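Local coordinates for D-mandelate dehydrogenase (Rhodotorula graminis, PDB 2W2K), which probably oxidises D-mandelate reversibly to its 2-oxo acid with a nicotinamide cofactor, as a D-isomer-specific 2-hydroxyacid dehydrogenase, at residues A112-T117 against G172-E177; D119-L124 against K176-K181; V226-P229 against L233-H236. One frame throughout, in Å; residues are numbered along the deposited sequence.

Interaction 1 of 3, residues A112-T117 against G172-E177; sequences AGDTAT and GAIQKE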
loop_
_atom_site.group_PDB
_atom_site.type_symbol
_atom_site.label_atom_id
_atom_site.label_comp_id
_atom_site.label_asym_id
_atom_site.label_seq_id
_atom_site.Cartn_x
_atom_site.Cartn_y
_atom_site.Cartn_z
ATOM N N ALA B 112 8.750 -12.099 -15.309
ATOM C CA ALA B 112 9.730 -11.913 -14.198
ATOM C C ALA B 112 9.283 -10.894 -13.152
ATOM O O ALA B 112 9.564 -11.065 -11.962
ATOM C CB ALA B 112 11.138 -11.515 -14.739
ATOM N N GLY B 113 8.644 -9.816 -13.609
ATOM C CA GLY B 113 8.193 -8.723 -12.717
ATOM C C GLY B 113 6.707 -8.734 -12.335
ATOM O O GLY B 113 6.188 -7.703 -11.890
ATOM N N ASP B 114 6.003 -9.866 -12.509
ATOM C CA ASP B 114 4.535 -9.921 -12.185
ATOM C C ASP B 114 4.235 -9.593 -10.708
ATOM O O ASP B 114 3.305 -8.833 -10.404
ATOM C CB ASP B 114 3.901 -11.290 -12.523
ATOM C CG ASP B 114 3.739 -11.548 -14.045
ATOM O OD1 ASP B 114 4.125 -10.703 -14.874
ATOM O OD2 ASP B 114 3.232 -12.647 -14.411
ATOM N N THR B 115 5.024 -10.145 -9.786
ATOM C CA THR B 115 4.791 -9.889 -8.348
ATOM C C THR B 115 5.065 -8.403 -8.008
ATOM O O THR B 115 4.232 -7.739 -7.364
ATOM C CB THR B 115 5.647 -10.840 -7.460
ATOM O OG1 THR B 115 5.170 -12.197 -7.634
ATOM C CG2 THR B 115 5.582 -10.433 -5.944
ATOM N N ALA B 116 6.227 -7.895 -8.439
ATOM C CA ALA B 116 6.606 -6.497 -8.150
ATOM C C ALA B 116 5.601 -5.472 -8.729
ATOM O O ALA B 116 5.160 -4.580 -8.008
ATOM C CB ALA B 116 8.061 -6.189 -8.587
ATOM N N THR B 117 5.209 -5.621 -10.001
ATOM C CA THR B 117 4.345 -4.619 -10.654
ATOM C C THR B 117 2.934 -4.636 -10.041
ATOM O O THR B 117 2.341 -3.558 -9.799
ATOM C CB THR B 117 4.280 -4.798 -12.196
ATOM O OG1 THR B 117 5.611 -4.873 -12.720
ATOM C CG2 THR B 117 3.554 -3.596 -12.874
ATOM N N GLY B 172 -4.827 -9.258 -18.304
ATOM C CA GLY B 172 -3.664 -10.112 -18.525
ATOM C C GLY B 172 -2.978 -10.545 -17.234
ATOM O O GLY B 172 -3.540 -10.371 -16.136
ATOM N N ALA B 173 -1.757 -11.084 -17.352
ATOM C CA ALA B 173 -1.112 -11.729 -16.188
ATOM C C ALA B 173 -0.938 -10.809 -14.959
ATOM O O ALA B 173 -1.265 -11.202 -13.822
ATOM C CB ALA B 173 0.212 -12.368 -16.599
ATOM N N ILE B 174 -0.447 -9.585 -15.189
ATOM C CA ILE B 174 -0.215 -8.640 -14.075
ATOM C C ILE B 174 -1.550 -8.259 -13.442
ATOM O O ILE B 174 -1.663 -8.266 -12.212
ATOM C CB ILE B 174 0.611 -7.372 -14.512
ATOM C CG1 ILE B 174 2.078 -7.754 -14.794
ATOM C CG2 ILE B 174 0.568 -6.265 -13.443
ATOM C CD1 ILE B 174 2.884 -6.688 -15.528
ATOM N N GLN B 175 -2.549 -7.912 -14.270
ATOM C CA GLN B 175 -3.882 -7.522 -13.735
ATOM C C GLN B 175 -4.606 -8.638 -12.949
ATOM O O GLN B 175 -5.296 -8.355 -11.951
ATOM C CB GLN B 175 -4.792 -6.970 -14.852
ATOM C CG GLN B 175 -6.073 -6.231 -14.331
ATOM C CD GLN B 175 -5.857 -4.710 -14.126
ATOM O OE1 GLN B 175 -5.478 -4.265 -13.028
ATOM N NE2 GLN B 175 -6.101 -3.920 -15.178
ATOM N N LYS B 176 -4.446 -9.901 -13.378
ATOM C CA LYS B 176 -4.995 -11.034 -12.623
ATOM C C LYS B 176 -4.462 -11.061 -11.190
ATOM O O LYS B 176 -5.216 -11.396 -10.251
ATOM C CB LYS B 176 -4.768 -12.385 -13.346
ATOM C CG LYS B 176 -5.598 -12.542 -14.641
ATOM C CD LYS B 176 -5.223 -13.886 -15.330
ATOM C CE LYS B 176 -6.044 -14.145 -16.593
ATOM N NZ LYS B 176 -5.672 -15.493 -17.166
ATOM N N GLU B 177 -3.196 -10.659 -11.011
ATOM C CA GLU B 177 -2.595 -10.588 -9.655
ATOM C C GLU B 177 -3.040 -9.329 -8.895
ATOM O O GLU B 177 -3.312 -9.411 -7.693
ATOM C CB GLU B 177 -1.057 -10.664 -9.718
ATOM C CG GLU B 177 -0.508 -12.107 -9.844
ATOM C CD GLU B 177 -0.766 -12.936 -8.579
ATOM O OE1 GLU B 177 -0.036 -12.738 -7.578
ATOM O OE2 GLU B 177 -1.691 -13.794 -8.589
HETATM O O HOH W 1 2.345 -11.960 -6.498
#
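Asp-114 and Ile-174 bring their backbones closest, with CA atoms 5.3 Å apart, at the point where two helices both begin. Gly-113 is the N-cap residue of helix 114-130 and Gly-172 that of helix 173-185, so the two helices meet by their first turns.

Two side chains of 112-117 bear on Ile-174. From one helix the two carboxylate oxygens of Asp-114 meet aliphatic carbon, its side chain slanting across that of Ile-174: its OD1 is 3.6 Å from CG1 of Ile-174, while its OD2 sits 3.7 Å from CB of Ala-173. Neither oxygen meets a donor in these pairs: CG1 of Ile-174 and CB of Ala-173 are carbons, so these are van der Waals contacts. One turn on, Thr-117 uses its methyl, with CG2 4.0 Å from CG2 of Ile-174 and 4.1 Å from its CD1. Ile-174 can reach both residues because its CG1 stands anti to the carbonyl carbon (chi1 -71°), which directs the CG1-CD1 arm across the gap and leaves CG2 beside the threonine methyl.

Polar groups are joined indirectly at the other end: one water lies 3.1 Å from OG1 of Thr-115 and donates to OE1 of Glu-177 over 2.7 Å. Glu-177 also pairs with Arg-180.

Ala-173 and Ile-174 are NAD(+)-contacting residues, although no cofactor occupies this chain. Thr-117 lies close to two more, Thr-255 and Gly-307. Gly-170 and Gly-172 between strand 165-169 and helix 173-185 mark the glycine-rich dinucleotide-binding turn typical of a Rossmann fold.

Interaction 2 of 3, residues D119-L124 against K176-K181; sequences DLALYL and KEIARK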
loop_
_atom_site.group_PDB
_atom_site.type_symbol
_atom_site.label_atom_id
_atom_site.label_comp_id
_atom_site.label_asym_id
_atom_site.label_seq_id
_atom_site.Cartn_x
_atom_site.Cartn_y
_atom_site.Cartn_z
ATOM N N ASP B 119 2.099 -5.625 -6.893
ATOM C CA ASP B 119 2.236 -5.032 -5.537
ATOM C C ASP B 119 2.286 -3.493 -5.592
ATOM O O ASP B 119 1.681 -2.814 -4.737
ATOM C CB ASP B 119 3.523 -5.535 -4.851
ATOM C CG ASP B 119 3.384 -6.937 -4.227
ATOM O OD1 ASP B 119 2.249 -7.479 -4.172
ATOM O OD2 ASP B 119 4.432 -7.498 -3.789
ATOM N N LEU B 120 3.030 -2.930 -6.562
ATOM C CA LEU B 120 3.138 -1.445 -6.691
ATOM C C LEU B 120 1.787 -0.842 -7.110
ATOM O O LEU B 120 1.403 0.229 -6.614
ATOM C CB LEU B 120 4.286 -1.016 -7.660
ATOM C CG LEU B 120 4.822 0.448 -7.682
ATOM C CD1 LEU B 120 3.972 1.403 -8.538
ATOM C CD2 LEU B 120 5.070 1.068 -6.270
ATOM N N ALA B 121 1.039 -1.531 -7.978
ATOM C CA ALA B 121 -0.337 -1.079 -8.291
ATOM C C ALA B 121 -1.266 -1.086 -7.053
ATOM O O ALA B 121 -2.064 -0.151 -6.861
ATOM C CB ALA B 121 -0.941 -1.919 -9.451
ATOM N N LEU B 122 -1.134 -2.119 -6.207
ATOM C CA LEU B 122 -1.901 -2.203 -4.944
ATOM C C LEU B 122 -1.564 -1.033 -3.995
ATOM O O LEU B 122 -2.470 -0.468 -3.356
ATOM C CB LEU B 122 -1.713 -3.562 -4.220
ATOM C CG LEU B 122 -2.830 -3.904 -3.188
ATOM C CD1 LEU B 122 -4.134 -4.335 -3.902
ATOM C CD2 LEU B 122 -2.351 -4.999 -2.222
ATOM N N TYR B 123 -0.275 -0.669 -3.914
ATOM C CA TYR B 123 0.170 0.533 -3.174
ATOM C C TYR B 123 -0.528 1.829 -3.671
ATOM O O TYR B 123 -1.031 2.638 -2.857
ATOM C CB TYR B 123 1.716 0.657 -3.269
ATOM C CG TYR B 123 2.312 1.989 -2.808
ATOM C CD1 TYR B 123 2.695 2.182 -1.473
ATOM C CD2 TYR B 123 2.531 3.042 -3.717
ATOM C CE1 TYR B 123 3.267 3.405 -1.048
ATOM C CE2 TYR B 123 3.085 4.284 -3.290
ATOM C CZ TYR B 123 3.451 4.448 -1.964
ATOM O OH TYR B 123 4.022 5.653 -1.539
ATOM N N LEU B 124 -0.554 2.033 -4.990
ATOM C CA LEU B 124 -1.229 3.227 -5.565
ATOM C C LEU B 124 -2.757 3.219 -5.297
ATOM O O LEU B 124 -3.346 4.281 -5.029
ATOM C CB LEU B 124 -0.956 3.339 -7.065
ATOM C CG LEU B 124 0.513 3.484 -7.546
ATOM C CD1 LEU B 124 0.549 3.452 -9.068
ATOM C CD2 LEU B 124 1.131 4.801 -6.984
ATOM N N LYS B 176 -4.446 -9.901 -13.378
ATOM C CA LYS B 176 -4.995 -11.034 -12.623
ATOM C C LYS B 176 -4.462 -11.061 -11.190
ATOM O O LYS B 176 -5.216 -11.396 -10.251
ATOM C CB LYS B 176 -4.768 -12.385 -13.346
ATOM C CG LYS B 176 -5.598 -12.542 -14.641
ATOM C CD LYS B 176 -5.223 -13.886 -15.330
ATOM C CE LYS B 176 -6.044 -14.145 -16.593
ATOM N NZ LYS B 176 -5.672 -15.493 -17.166
ATOM N N GLU B 177 -3.196 -10.659 -11.011
ATOM C CA GLU B 177 -2.595 -10.588 -9.655
ATOM C C GLU B 177 -3.040 -9.329 -8.895
ATOM O O GLU B 177 -3.312 -9.411 -7.693
ATOM C CB GLU B 177 -1.057 -10.664 -9.718
ATOM C CG GLU B 177 -0.508 -12.107 -9.844
ATOM C CD GLU B 177 -0.766 -12.936 -8.579
ATOM O OE1 GLU B 177 -0.036 -12.738 -7.578
ATOM O OE2 GLU B 177 -1.691 -13.794 -8.589
ATOM N N ILE B 178 -3.085 -8.172 -9.579
ATOM C CA ILE B 178 -3.736 -6.972 -9.016
ATOM C C ILE B 178 -5.151 -7.326 -8.463
ATOM O O ILE B 178 -5.463 -7.039 -7.289
ATOM C CB ILE B 178 -3.788 -5.750 -10.025
ATOM C CG1 ILE B 178 -2.370 -5.335 -10.498
ATOM C CG2 ILE B 178 -4.516 -4.541 -9.377
ATOM C CD1 ILE B 178 -2.371 -4.249 -11.626
ATOM N N ALA B 179 -5.977 -7.979 -9.298
ATOM C CA ALA B 179 -7.381 -8.295 -8.947
ATOM C C ALA B 179 -7.486 -9.317 -7.816
ATOM O O ALA B 179 -8.360 -9.210 -6.956
ATOM C CB ALA B 179 -8.175 -8.793 -10.201
ATOM N N ARG B 180 -6.610 -10.316 -7.818
ATOM C CA ARG B 180 -6.605 -11.334 -6.739
ATOM C C ARG B 180 -6.342 -10.642 -5.376
ATOM O O ARG B 180 -7.044 -10.898 -4.370
ATOM C CB ARG B 180 -5.548 -12.418 -7.004
ATOM C CG ARG B 180 -5.554 -13.577 -5.966
ATOM C CD ARG B 180 -4.420 -14.595 -6.175
ATOM N NE ARG B 180 -3.092 -14.021 -6.003
ATOM C CZ ARG B 180 -2.529 -13.727 -4.822
ATOM N NH1 ARG B 180 -3.162 -13.961 -3.673
ATOM N NH2 ARG B 180 -1.325 -13.195 -4.793
ATOM N N LYS B 181 -5.348 -9.761 -5.360
ATOM C CA LYS B 181 -4.976 -9.042 -4.129
ATOM C C LYS B 181 -6.073 -8.032 -3.696
ATOM O O LYS B 181 -6.421 -7.960 -2.511
ATOM C CB LYS B 181 -3.582 -8.403 -4.300
ATOM C CG LYS B 181 -2.420 -9.443 -4.415
ATOM C CD LYS B 181 -1.099 -8.769 -4.924
ATOM C CE LYS B 181 -0.054 -9.833 -5.199
ATOM N NZ LYS B 181 1.184 -9.320 -5.862
#
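A helix-helix packing within the Rossmann-type NAD-binding domain brings Asp-119, Ala-121 and Leu-122 of helix 114-130 against Ile-178 and Lys-181 of helix 173-185, the helix that follows the glycine-rich turn. The axes of the short segments come within 9.3 Å and cross at -50°, a value expected when ridges of residues four apart fit into matching grooves. All five touching residues are buried.

On the apolar side, CD1 of Ile-178 presses on CB of Ala-121 at 3.5 Å, tighter than ordinary carbon contact; the small alanine is what lets the isoleucine arm come so near. Next to it, Leu-122 sets its forked end at a slant across the base of Lys-181, with CD1 4.1 Å from the lysine CB.

Lys-181 combines this greasy stem with a charged tip. Its CG stands beside the backbone N (chi1 -67°) and the chain beyond is extended, which carries the ammonium across to Asp-119. There NZ of Lys-181 donates to OD1 of Asp-119 at 2.7 Å in a salt bridge, arriving from above the carboxylate plane, 51° out of it; NZ also bonds the hydroxyl of Ser-118. A methionine in place of Lys-181 would probably keep some packing against Leu-122 but leave the buried carboxylate of Asp-119 without its charge partner.

A second ion pair runs along helix 173-185 itself. Arg-180 also reaches the backbone of the other protein chain of the assembly through NH1 and NH2. Its guanidinium grips Glu-177 side-on, both bonds lying in the guanidinium plane: NH2 meets OE1 of Glu-177 at 3.1 Å and NE meets OE2 at 2.9 Å.

Interaction 3 of 3, residues V226-P229 against L233-H236; sequences VSVP and LTHH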
loop_
_atom_site.group_PDB
_atom_site.type_symbol
_atom_site.label_atom_id
_atom_site.label_comp_id
_atom_site.label_asym_id
_atom_site.label_seq_id
_atom_site.Cartn_x
_atom_site.Cartn_y
_atom_site.Cartn_z
ATOM N N VAL B 226 -5.291 0.716 -14.918
ATOM C CA VAL B 226 -4.784 0.580 -16.323
ATOM C C VAL B 226 -3.604 -0.409 -16.399
ATOM O O VAL B 226 -2.532 -0.148 -15.840
ATOM C CB VAL B 226 -4.393 1.982 -16.944
ATOM C CG1 VAL B 226 -3.941 1.849 -18.431
ATOM C CG2 VAL B 226 -5.570 3.010 -16.819
ATOM N N SER B 227 -3.785 -1.522 -17.126
ATOM C CA SER B 227 -2.721 -2.535 -17.343
ATOM C C SER B 227 -2.915 -3.242 -18.702
ATOM O O SER B 227 -3.532 -4.319 -18.772
ATOM C CB SER B 227 -2.695 -3.563 -16.188
ATOM O OG SER B 227 -1.562 -4.439 -16.288
ATOM N N VAL B 228 -2.378 -2.628 -19.765
ATOM C CA VAL B 228 -2.474 -3.133 -21.145
ATOM C C VAL B 228 -1.123 -2.904 -21.845
ATOM O O VAL B 228 -0.353 -2.013 -21.441
ATOM C CB VAL B 228 -3.581 -2.400 -21.995
ATOM C CG1 VAL B 228 -4.992 -2.795 -21.561
ATOM C CG2 VAL B 228 -3.400 -0.874 -21.970
ATOM N N PRO B 229 -0.843 -3.675 -22.915
ATOM C CA PRO B 229 0.375 -3.430 -23.719
ATOM C C PRO B 229 0.304 -2.080 -24.437
ATOM O O PRO B 229 -0.773 -1.718 -24.943
ATOM C CB PRO B 229 0.353 -4.572 -24.760
ATOM C CG PRO B 229 -0.616 -5.582 -24.243
ATOM C CD PRO B 229 -1.626 -4.820 -23.426
ATOM N N LEU B 233 -2.509 1.377 -31.101
ATOM C CA LEU B 233 -3.953 1.324 -30.809
ATOM C C LEU B 233 -4.298 1.593 -29.333
ATOM O O LEU B 233 -5.467 1.802 -28.998
ATOM C CB LEU B 233 -4.573 0.006 -31.311
ATOM C CG LEU B 233 -4.692 -0.208 -32.838
ATOM C CD1 LEU B 233 -5.166 -1.642 -33.157
ATOM C CD2 LEU B 233 -5.620 0.834 -33.488
ATOM N N THR B 234 -3.287 1.614 -28.459
ATOM C CA THR B 234 -3.511 2.028 -27.056
ATOM C C THR B 234 -2.915 3.422 -26.674
ATOM O O THR B 234 -2.947 3.812 -25.495
ATOM C CB THR B 234 -3.094 0.904 -26.030
ATOM O OG1 THR B 234 -1.697 0.615 -26.155
ATOM C CG2 THR B 234 -3.895 -0.393 -26.284
ATOM N N HIS B 235 -2.387 4.171 -27.656
ATOM C CA HIS B 235 -1.982 5.578 -27.415
ATOM C C HIS B 235 -3.190 6.478 -27.103
ATOM O O HIS B 235 -4.124 6.544 -27.894
ATOM C CB HIS B 235 -1.176 6.144 -28.602
ATOM C CG HIS B 235 -0.642 7.532 -28.373
ATOM N ND1 HIS B 235 -1.323 8.665 -28.770
ATOM C CD2 HIS B 235 0.511 7.969 -27.801
ATOM C CE1 HIS B 235 -0.624 9.737 -28.440
ATOM N NE2 HIS B 235 0.496 9.343 -27.858
ATOM N N HIS B 236 -3.174 7.164 -25.955
ATOM C CA HIS B 236 -4.323 7.943 -25.495
ATOM C C HIS B 236 -5.641 7.114 -25.449
ATOM O O HIS B 236 -6.739 7.651 -25.725
ATOM C CB HIS B 236 -4.487 9.242 -26.328
ATOM C CG HIS B 236 -3.442 10.293 -26.060
ATOM N ND1 HIS B 236 -3.509 11.557 -26.615
ATOM C CD2 HIS B 236 -2.311 10.274 -25.308
ATOM C CE1 HIS B 236 -2.465 12.269 -26.218
ATOM N NE2 HIS B 236 -1.726 11.515 -25.419
#
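With chi1 at 61°, Thr-234 holds OG1 between its backbone N and its carbonyl carbon, the crowded position for this oxygen, and that rotation aims the hydroxyl at the backbone carbonyl of Pro-229. CG2 is left anti to the carbonyl carbon, facing the same stretch of chain.

The hydroxyl donates to O of Pro-229, with OG1 2.8 Å from that oxygen. Its approach is well formed: the C=O...OG1 angle is 135°, and the donor lies in the carbonyl plane, on a lone pair. While donating this proton, OG1 also accepts the backbone N-H of Met-231. One side chain therefore ties two points of the bend between the segments, although the CA atoms of Pro-229 and Thr-234 remain 7.5 Å apart.

Van der Waals contacts back up this bond only lightly. The methyl CG2 of Thr-234 is 3.6 Å from O of Pro-229 and 4.4 Å from CG2 of Val-228, the second being a loose touch. Together the segments bury just 91 Å², so the hydrogen bond is the main geometric evidence for the closure.

At the other end, backbone bonds join Val-226 to Val-253 and Ser-227 to Val-169, fixing where the loop leaves the sheet. Val-228 is an NAD(+)-contacting residue, near Ala-256 and Asp-194 of the same site. Such a loop, leaving the carboxyl end of strand 223-226 beside strand 165-169, is typical of the cofactor cleft of a Rossmann fold.

Interactions 1 and 2 are successive steps along one helix pair, 114-130 with 173-185; their centres are 8 Å apart, and NZ of Lys-181 comes within 3.7 Å of O of Thr-115. The first lies at the cofactor end; the second is more buried, and the other protein chain reaches residues of both. Interaction 3 is 16 Å from interaction 1 between centres, yet the two touch: NE2 of Gln-175 is 3.6 Å from CB of Ser-227. The residues 172-177 and 226-229 thus supply Ala-173, Ile-174 and Val-228 to one NAD(+) site, while Thr-255 of that site neighbours both Thr-117 and Ala-121. Interactions 2 and 3 do not touch.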